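Local coordinates for protein polyketide synthase PksR (Bacillus subtilis, PDB 4U3V) that takes part in intermediate steps of bacillaene antibiotic synthesis, this piece being its double-hotdog enoyl-isomerase domain, at residues 98-103 / 111-116. Numbering follows the deposited sequence.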
ATOM      1  N   GLN A  98     -14.231  -9.156   1.089  1.00 26.31           N
ATOM      2  CA  GLN A  98     -15.238  -8.190   1.523  1.00 24.42           C
ATOM      3  C   GLN A  98     -14.612  -7.394   2.655  1.00 27.04           C
ATOM      4  O   GLN A  98     -13.819  -7.940   3.441  1.00 31.32           O
ATOM      5  CB  GLN A  98     -16.504  -8.913   2.042  1.00 29.13           C
ATOM      6  CG  GLN A  98     -17.375  -9.465   0.915  1.00 38.32           C
ATOM      7  CD  GLN A  98     -18.692 -10.085   1.380  1.00 43.51           C
ATOM      8  OE1 GLN A  98     -18.980 -10.161   2.572  1.00 38.79           O
ATOM      9  NE2 GLN A  98     -19.444 -10.628   0.431  1.00 40.03           N
ATOM     10  N   ALA A  99     -15.058  -6.156   2.831  1.00 25.25           N
ATOM     11  CA  ALA A  99     -14.514  -5.296   3.895  1.00 27.92           C
ATOM     12  C   ALA A  99     -15.696  -4.909   4.737  1.00 35.07           C
ATOM     13  O   ALA A  99     -16.561  -4.204   4.249  1.00 36.02           O
ATOM     14  CB  ALA A  99     -13.873  -4.049   3.316  1.00 29.56           C
ATOM     15  N   LYS A 100     -15.802  -5.531   5.901  1.00 36.03           N
ATOM     16  CA  LYS A 100     -17.012  -5.479   6.742  1.00 45.41           C
ATOM     17  C   LYS A 100     -16.727  -4.645   7.982  1.00 50.33           C
ATOM     18  O   LYS A 100     -15.749  -4.915   8.689  1.00 40.65           O
ATOM     19  CB  LYS A 100     -17.395  -6.881   7.169  1.00 44.64           C
ATOM     20  CG  LYS A 100     -17.775  -7.777   5.991  1.00 70.94           C
ATOM     21  CD  LYS A 100     -17.347  -9.227   6.187  1.00 81.20           C
ATOM     22  CE  LYS A 100     -17.739 -10.080   4.982  1.00 75.77           C
ATOM     23  NZ  LYS A 100     -17.455 -11.536   5.146  1.00 58.41           N
ATOM     24  N   PRO A 101     -17.562  -3.620   8.237  1.00 46.03           N
ATOM     25  CA  PRO A 101     -17.326  -2.740   9.371  1.00 45.97           C
ATOM     26  C   PRO A 101     -18.053  -3.267  10.594  1.00 49.10           C
ATOM     27  O   PRO A 101     -18.983  -4.062  10.465  1.00 47.99           O
ATOM     28  CB  PRO A 101     -17.927  -1.399   8.915  1.00 49.54           C
ATOM     29  CG  PRO A 101     -18.281  -1.577   7.465  1.00 50.63           C
ATOM     30  CD  PRO A 101     -18.552  -3.040   7.318  1.00 52.95           C
ATOM     31  N   LEU A 102     -17.650  -2.810  11.772  1.00 53.98           N
ATOM     32  CA  LEU A 102     -18.014  -3.474  13.017  1.00 53.11           C
ATOM     33  C   LEU A 102     -17.871  -2.483  14.171  1.00 66.80           C
ATOM     34  O   LEU A 102     -17.033  -1.576  14.117  1.00 51.81           O
ATOM     35  CB  LEU A 102     -17.106  -4.687  13.238  1.00 57.41           C
ATOM     36  CG  LEU A 102     -17.435  -5.688  14.348  1.00 75.19           C
ATOM     37  CD1 LEU A 102     -18.601  -6.586  13.952  1.00 75.19           C
ATOM     38  CD2 LEU A 102     -16.206  -6.517  14.700  1.00 74.27           C
ATOM     39  N   GLN A 103     -18.713  -2.637  15.193  1.00 78.47           N
ATOM     40  CA  GLN A 103     -18.672  -1.778  16.383  1.00 78.62           C
ATOM     41  C   GLN A 103     -17.840  -2.394  17.503  1.00 91.92           C
ATOM     42  O   GLN A 103     -18.047  -3.550  17.888  1.00 87.13           O
ATOM     43  CB  GLN A 103     -20.089  -1.489  16.899  1.00 81.38           C
ATOM     44  CG  GLN A 103     -20.726  -0.224  16.344  1.00 72.95           C
ATOM     45  CD  GLN A 103     -19.708   0.715  15.729  1.00 78.15           C
ATOM     46  OE1 GLN A 103     -19.160   0.436  14.660  1.00 73.35           O
ATOM     47  NE2 GLN A 103     -19.443   1.833  16.403  1.00 68.73           N
ATOM     48  N   GLN A 111     -13.002  -5.345   9.195  1.00 32.66           N
ATOM     49  CA  GLN A 111     -12.482  -6.666   8.937  1.00 33.84           C
ATOM     50  C   GLN A 111     -12.482  -6.974   7.434  1.00 35.83           C
ATOM     51  O   GLN A 111     -13.528  -6.999   6.803  1.00 37.30           O
ATOM     52  CB  GLN A 111     -13.352  -7.700   9.627  1.00 46.45           C
ATOM     53  CG  GLN A 111     -13.304  -7.580  11.130  1.00 57.33           C
ATOM     54  CD  GLN A 111     -13.400  -8.928  11.787  1.00 68.43           C
ATOM     55  OE1 GLN A 111     -14.447  -9.283  12.327  1.00 68.86           O
ATOM     56  NE2 GLN A 111     -12.341  -9.725  11.667  1.00 58.92           N
ATOM     57  N   ILE A 112     -11.304  -7.164   6.870  1.00 31.18           N
ATOM     58  CA  ILE A 112     -11.195  -7.572   5.481  1.00 27.48           C
ATOM     59  C   ILE A 112     -11.097  -9.081   5.463  1.00 29.17           C
ATOM     60  O   ILE A 112     -10.092  -9.659   5.898  1.00 29.61           O
ATOM     61  CB  ILE A 112      -9.923  -6.999   4.802  1.00 32.38           C
ATOM     62  CG1 ILE A 112      -9.766  -5.490   5.041  1.00 38.84           C
ATOM     63  CG2 ILE A 112      -9.944  -7.324   3.324  1.00 32.87           C
ATOM     64  CD1 ILE A 112     -10.997  -4.691   4.754  1.00 36.53           C
ATOM     65  N   MET A 113     -12.127  -9.724   4.912  1.00 25.90           N
ATOM     66  CA  MET A 113     -12.229 -11.182   4.929  1.00 28.26           C
ATOM     67  C   MET A 113     -12.108 -11.688   3.511  1.00 23.93           C
ATOM     68  O   MET A 113     -12.461 -10.992   2.552  1.00 27.20           O
ATOM     69  CB  MET A 113     -13.612 -11.617   5.466  1.00 31.21           C
ATOM     70  CG  MET A 113     -14.080 -10.854   6.698  1.00 45.04           C
ATOM     71  SD  MET A 113     -13.206 -11.506   8.130  1.00 46.25           S
ATOM     72  CE  MET A 113     -13.902 -13.157   8.315  1.00 37.48           C
ATOM     73  N   TYR A 114     -11.630 -12.920   3.371  1.00 26.78           N
ATOM     74  CA  TYR A 114     -11.637 -13.569   2.087  1.00 24.37           C
ATOM     75  C   TYR A 114     -12.260 -14.938   2.197  1.00 25.09           C
ATOM     76  O   TYR A 114     -12.304 -15.524   3.280  1.00 28.25           O
ATOM     77  CB  TYR A 114     -10.216 -13.691   1.523  1.00 29.34           C
ATOM     78  CG  TYR A 114      -9.359 -14.751   2.196  1.00 27.22           C
ATOM     79  CD1 TYR A 114      -9.099 -15.957   1.574  1.00 33.31           C
ATOM     80  CD2 TYR A 114      -8.824 -14.516   3.448  1.00 29.99           C
ATOM     81  CE1 TYR A 114      -8.295 -16.905   2.184  1.00 33.10           C
ATOM     82  CE2 TYR A 114      -8.029 -15.455   4.078  1.00 33.14           C
ATOM     83  CZ  TYR A 114      -7.776 -16.639   3.434  1.00 36.40           C
ATOM     84  OH  TYR A 114      -6.974 -17.553   4.045  1.00 45.37           O
ATOM     85  N   ARG A 115     -12.774 -15.413   1.080  1.00 27.87           N
ATOM     86  CA  ARG A 115     -13.507 -16.675   1.108  1.00 29.64           C
ATOM     87  C   ARG A 115     -12.581 -17.747   0.611  1.00 35.35           C
ATOM     88  O   ARG A 115     -12.213 -17.775  -0.568  1.00 36.83           O
ATOM     89  CB  ARG A 115     -14.791 -16.578   0.294  1.00 32.72           C
ATOM     90  CG  ARG A 115     -15.703 -17.786   0.425  1.00 43.17           C
ATOM     91  CD  ARG A 115     -17.038 -17.481  -0.246  1.00 56.45           C
ATOM     92  NE  ARG A 115     -18.112 -17.358   0.733  1.00 52.57           N
ATOM     93  CZ  ARG A 115     -19.259 -16.706   0.542  1.00 45.57           C
ATOM     94  NH1 ARG A 115     -19.475 -15.994  -0.564  1.00 45.95           N
ATOM     95  NH2 ARG A 115     -20.156 -16.678   1.516  1.00 51.55           N
ATOM     96  N   GLU A 116     -12.146 -18.577   1.561  1.00 37.94           N
ATOM     97  CA  GLU A 116     -11.184 -19.658   1.330  1.00 39.26           C
ATOM     98  C   GLU A 116     -11.832 -20.691   0.439  1.00 42.38           C
ATOM     99  O   GLU A 116     -12.822 -21.295   0.831  1.00 53.13           O
ATOM    100  CB  GLU A 116     -10.874 -20.279   2.687  1.00 54.42           C
ATOM    101  CG  GLU A 116      -9.654 -21.167   2.772  1.00 62.20           C
ATOM    102  CD  GLU A 116      -9.442 -21.650   4.193  1.00 64.16           C
ATOM    103  OE1 GLU A 116     -10.432 -22.085   4.823  1.00 69.99           O
ATOM    104  OE2 GLU A 116      -8.308 -21.536   4.703  1.00 73.21           O
TER
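Lys100 lies across Met113 at about a right angle on one face of an antiparallel hairpin. Both its aliphatic chain and its ammonium end touch: Lys100 CD stands 3.7 Å from Met113 CG, and Lys100 NZ comes within 3.8 Å of the same carbon. The lysine has CG beside its backbone N (chi1 -64°) and a bend at chi2, after which the chain runs extended over the methionine's CB and CG. Met113 bends at chi2 and again at chi3, and the end of its chain leads away from strand 98-102. Further along this face the methyl CD2 of Leu102 meets Gln111 OE1 obliquely at 4.0 Å, a looser van der Waals touch. On the reverse face Ala99 and Ile112 form a non-hydrogen-bonded pair, and Ala99 CB to Ile112 CD1, at 3.3 Å, is tighter than usual for two carbons.

Two hydrogen-bonded pairs flank it. Between Lys100 and Gln111 the bonds are almost straight, Gln111 N to Lys100 O measuring 2.8 Å with 177° at the hydrogen; Gln98 and Met113 likewise exchange two bonds.

The hairpin belongs to the N-terminal hotdog of the double-hotdog domain, whose sheet packs against helix 56-69: on the Ala99-Ile112 face, Ala99 meets Ala65 and Ile112 meets Tyr58 and Leu61. On the other, Lys100 makes a cation-pi contact with Trp122. Strands 31-36 and 121-132 continue the antiparallel sheet on either side of the hairpin.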